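Local coordinates for protein isocitrate dehydrogenase [NAD] subunit 1 (Saccharomyces cerevisiae, PDB 3BLX) that forms, with subunit 2, the octamer that oxidatively decarboxylates isocitrate to 2-oxoglutarate with NAD, and also binds 5'-untranslated leaders of mitochondrial mRNAs, at residues A219-P227 / I242-L250. Numbering follows the deposited sequence.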
ATOM      1  N   ALA E 219      -9.362  23.202 -35.651  1.00 42.06           N
ATOM      2  CA  ALA E 219     -10.425  23.305 -34.644  1.00 43.25           C
ATOM      3  C   ALA E 219     -10.618  24.756 -34.178  1.00 46.99           C
ATOM      4  O   ALA E 219     -11.745  25.199 -33.915  1.00 40.83           O
ATOM      5  CB  ALA E 219     -10.131  22.397 -33.457  1.00 30.23           C
ATOM      6  N   SER E 220      -9.512  25.483 -34.071  1.00 35.70           N
ATOM      7  CA  SER E 220      -9.560  26.899 -33.752  1.00 32.53           C
ATOM      8  C   SER E 220     -10.379  27.658 -34.795  1.00 44.76           C
ATOM      9  O   SER E 220     -11.306  28.392 -34.446  1.00 47.02           O
ATOM     10  CB  SER E 220      -8.149  27.470 -33.703  1.00 40.30           C
ATOM     11  OG  SER E 220      -7.450  26.953 -32.586  1.00 59.20           O
ATOM     12  N   MET E 221     -10.022  27.486 -36.064  1.00 42.92           N
ATOM     13  CA  MET E 221     -10.724  28.123 -37.168  1.00 43.51           C
ATOM     14  C   MET E 221     -12.197  27.724 -37.140  1.00 45.13           C
ATOM     15  O   MET E 221     -13.095  28.570 -37.195  1.00 47.89           O
ATOM     16  CB  MET E 221     -10.087  27.697 -38.492  1.00 47.53           C
ATOM     17  CG  MET E 221     -10.543  28.489 -39.697  1.00 48.98           C
ATOM     18  SD  MET E 221      -9.880  27.767 -41.194  1.00 64.00           S
ATOM     19  CE  MET E 221     -11.087  26.440 -41.483  1.00 54.47           C
ATOM     20  N   GLN E 222     -12.437  26.432 -37.033  1.00 32.53           N
ATOM     21  CA  GLN E 222     -13.791  25.903 -37.025  1.00 40.26           C
ATOM     22  C   GLN E 222     -14.612  26.421 -35.826  1.00 46.85           C
ATOM     23  O   GLN E 222     -15.827  26.573 -35.905  1.00 50.41           O
ATOM     24  CB  GLN E 222     -13.720  24.374 -37.007  1.00 40.59           C
ATOM     25  CG  GLN E 222     -14.659  23.688 -37.962  1.00 49.04           C
ATOM     26  CD  GLN E 222     -14.391  24.055 -39.397  1.00 53.87           C
ATOM     27  OE1 GLN E 222     -15.317  24.357 -40.150  1.00 63.73           O
ATOM     28  NE2 GLN E 222     -13.116  24.043 -39.788  1.00 43.71           N
ATOM     29  N   ALA E 223     -13.948  26.681 -34.707  1.00 36.33           N
ATOM     30  CA  ALA E 223     -14.668  27.097 -33.504  1.00 51.45           C
ATOM     31  C   ALA E 223     -15.187  28.543 -33.557  1.00 53.34           C
ATOM     32  O   ALA E 223     -16.238  28.856 -32.977  1.00 45.00           O
ATOM     33  CB  ALA E 223     -13.802  26.896 -32.248  1.00 35.00           C
ATOM     34  N   VAL E 224     -14.435  29.429 -34.208  1.00 33.11           N
ATOM     35  CA  VAL E 224     -14.862  30.815 -34.324  1.00 44.42           C
ATOM     36  C   VAL E 224     -15.827  31.011 -35.487  1.00 54.13           C
ATOM     37  O   VAL E 224     -16.627  31.944 -35.462  1.00 55.74           O
ATOM     38  CB  VAL E 224     -13.678  31.803 -34.451  1.00 41.56           C
ATOM     39  CG1 VAL E 224     -12.797  31.729 -33.225  1.00 41.94           C
ATOM     40  CG2 VAL E 224     -12.859  31.539 -35.709  1.00 33.94           C
ATOM     41  N   ALA E 225     -15.760  30.121 -36.487  1.00 53.44           N
ATOM     42  CA  ALA E 225     -16.591  30.239 -37.691  1.00 48.56           C
ATOM     43  C   ALA E 225     -17.883  29.414 -37.638  1.00 52.29           C
ATOM     44  O   ALA E 225     -18.933  29.908 -38.030  1.00 55.84           O
ATOM     45  CB  ALA E 225     -15.786  29.903 -38.945  1.00 43.75           C
ATOM     46  N   LYS E 226     -17.812  28.170 -37.167  1.00 51.51           N
ATOM     47  CA  LYS E 226     -18.998  27.302 -37.111  1.00 49.76           C
ATOM     48  C   LYS E 226     -19.004  26.421 -35.857  1.00 48.95           C
ATOM     49  O   LYS E 226     -18.909  25.193 -35.942  1.00 53.13           O
ATOM     50  CB  LYS E 226     -19.120  26.426 -38.371  1.00 49.13           C
ATOM     51  CG  LYS E 226     -18.686  27.088 -39.692  1.00 57.81           C
ATOM     52  CD  LYS E 226     -18.891  26.140 -40.900  1.00 84.11           C
ATOM     53  CE  LYS E 226     -17.749  26.244 -41.935  1.00 96.42           C
ATOM     54  NZ  LYS E 226     -17.400  27.650 -42.339  1.00 76.40           N
ATOM     55  N   PRO E 227     -19.146  27.054 -34.693  1.00 46.30           N
ATOM     56  CA  PRO E 227     -19.123  26.417 -33.375  1.00 36.41           C
ATOM     57  C   PRO E 227     -20.162  25.325 -33.210  1.00 46.73           C
ATOM     58  O   PRO E 227     -20.027  24.525 -32.282  1.00 47.74           O
ATOM     59  CB  PRO E 227     -19.496  27.559 -32.434  1.00 40.94           C
ATOM     60  CG  PRO E 227     -19.180  28.789 -33.157  1.00 46.85           C
ATOM     61  CD  PRO E 227     -19.397  28.499 -34.601  1.00 47.00           C
ATOM     62  N   ILE E 242      -6.565  27.644 -25.077  1.00 37.02           N
ATOM     63  CA  ILE E 242      -6.952  28.322 -26.301  1.00 25.76           C
ATOM     64  C   ILE E 242      -8.394  28.018 -26.698  1.00 37.14           C
ATOM     65  O   ILE E 242      -9.183  28.933 -26.919  1.00 36.11           O
ATOM     66  CB  ILE E 242      -5.999  27.993 -27.456  1.00 32.70           C
ATOM     67  CG1 ILE E 242      -4.693  28.758 -27.257  1.00 39.81           C
ATOM     68  CG2 ILE E 242      -6.626  28.347 -28.781  1.00 22.61           C
ATOM     69  CD1 ILE E 242      -3.527  28.152 -27.974  1.00 40.79           C
ATOM     70  N   LEU E 243      -8.760  26.748 -26.790  1.00 28.58           N
ATOM     71  CA  LEU E 243     -10.148  26.424 -27.117  1.00 31.32           C
ATOM     72  C   LEU E 243     -11.130  27.033 -26.131  1.00 32.63           C
ATOM     73  O   LEU E 243     -12.192  27.499 -26.514  1.00 37.76           O
ATOM     74  CB  LEU E 243     -10.366  24.925 -27.177  1.00 33.51           C
ATOM     75  CG  LEU E 243      -9.625  24.271 -28.333  1.00 44.23           C
ATOM     76  CD1 LEU E 243      -9.859  22.782 -28.285  1.00 45.64           C
ATOM     77  CD2 LEU E 243     -10.102  24.863 -29.646  1.00 40.99           C
ATOM     78  N   GLY E 244     -10.770  27.040 -24.855  1.00 37.37           N
ATOM     79  CA  GLY E 244     -11.630  27.593 -23.822  1.00 32.35           C
ATOM     80  C   GLY E 244     -11.849  29.084 -23.968  1.00 35.09           C
ATOM     81  O   GLY E 244     -12.923  29.595 -23.724  1.00 37.92           O
ATOM     82  N   ASN E 245     -10.822  29.804 -24.373  1.00 34.98           N
ATOM     83  CA  ASN E 245     -10.989  31.220 -24.552  1.00 26.65           C
ATOM     84  C   ASN E 245     -11.802  31.599 -25.773  1.00 34.00           C
ATOM     85  O   ASN E 245     -12.479  32.617 -25.756  1.00 37.56           O
ATOM     86  CB  ASN E 245      -9.658  31.932 -24.468  1.00 21.18           C
ATOM     87  CG  ASN E 245      -9.222  32.143 -23.017  1.00 42.15           C
ATOM     88  OD1 ASN E 245      -9.929  32.777 -22.218  1.00 40.66           O
ATOM     89  ND2 ASN E 245      -8.075  31.590 -22.662  1.00 41.57           N
ATOM     90  N   ILE E 246     -11.777  30.766 -26.810  1.00 32.22           N
ATOM     91  CA  ILE E 246     -12.678  30.961 -27.942  1.00 28.18           C
ATOM     92  C   ILE E 246     -14.082  30.719 -27.458  1.00 31.96           C
ATOM     93  O   ILE E 246     -15.007  31.469 -27.757  1.00 41.59           O
ATOM     94  CB  ILE E 246     -12.389  29.986 -29.089  1.00 28.38           C
ATOM     95  CG1 ILE E 246     -11.068  30.345 -29.777  1.00 24.45           C
ATOM     96  CG2 ILE E 246     -13.525  29.997 -30.073  1.00 30.52           C
ATOM     97  CD1 ILE E 246     -10.513  29.239 -30.538  1.00 25.06           C
ATOM     98  N   GLY E 247     -14.228  29.673 -26.669  1.00 25.92           N
ATOM     99  CA  GLY E 247     -15.509  29.376 -26.069  1.00 32.21           C
ATOM    100  C   GLY E 247     -16.081  30.551 -25.303  1.00 31.93           C
ATOM    101  O   GLY E 247     -17.247  30.888 -25.457  1.00 28.70           O
ATOM    102  N   ALA E 248     -15.249  31.167 -24.470  1.00 36.27           N
ATOM    103  CA  ALA E 248     -15.666  32.273 -23.617  1.00 30.13           C
ATOM    104  C   ALA E 248     -16.121  33.457 -24.434  1.00 35.00           C
ATOM    105  O   ALA E 248     -17.178  34.016 -24.168  1.00 35.75           O
ATOM    106  CB  ALA E 248     -14.547  32.681 -22.695  1.00 32.77           C
ATOM    107  N   ALA E 249     -15.326  33.832 -25.434  1.00 30.73           N
ATOM    108  CA  ALA E 249     -15.711  34.910 -26.340  1.00 29.99           C
ATOM    109  C   ALA E 249     -17.040  34.626 -27.044  1.00 41.95           C
ATOM    110  O   ALA E 249     -17.927  35.488 -27.061  1.00 50.35           O
ATOM    111  CB  ALA E 249     -14.617  35.205 -27.343  1.00 30.69           C
ATOM    112  N   LEU E 250     -17.184  33.427 -27.610  1.00 33.73           N
ATOM    113  CA  LEU E 250     -18.442  33.005 -28.257  1.00 27.28           C
ATOM    114  C   LEU E 250     -19.763  33.261 -27.474  1.00 41.82           C
ATOM    115  O   LEU E 250     -20.792  33.528 -28.093  1.00 46.17           O
ATOM    116  CB  LEU E 250     -18.362  31.524 -28.624  1.00 23.94           C
ATOM    117  CG  LEU E 250     -17.935  31.083 -30.017  1.00 38.94           C
ATOM    118  CD1 LEU E 250     -17.109  32.130 -30.737  1.00 31.24           C
ATOM    119  CD2 LEU E 250     -17.163  29.800 -29.856  1.00 39.57           C
TER
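Ser220 OG lies 4.1 Å from Ile242 CG2 and is hydrogen-bonded to Val216 O, one turn back in its own helix. Its polar need is thus met within helix 216-225, and no hydrogen bond joins the two segments. This is a parallel helix pair in the alpha/beta fold of the isocitrate and isopropylmalate dehydrogenases. The axes of segments 219-225 and 242-250 come within 9.9 Å, with 9° between their directions. Each helix follows a strand of the large sheet. Ile249 and Ile221 of the neighbouring subunit 2 pack on Ser220 and Ile242 respectively, consistent with the four-helix bundle at the dimer interface of this family.

Ile246 fills the middle. Its CG1 lies anti to the carbonyl carbon (chi1 -71°), beside the backbone N, and carries Ile246 CD1 to within 4.1 Å of Ser220 O. Ile246 CG2, on the other branch, sits against Ala223 CB at 3.8 Å and Val224 CG1 at 3.7 Å. The Val224 and Ile246 side chains cross at about a right angle. Cutting Ile246 back to alanine removes CG1, CG2 and CD1, and would probably open a gap between Ala223, Val224 and the carbonyl of Ser220. Further along, Leu250 CD2 touches Ala223 O and packs 4.0 Å from Pro227 CG.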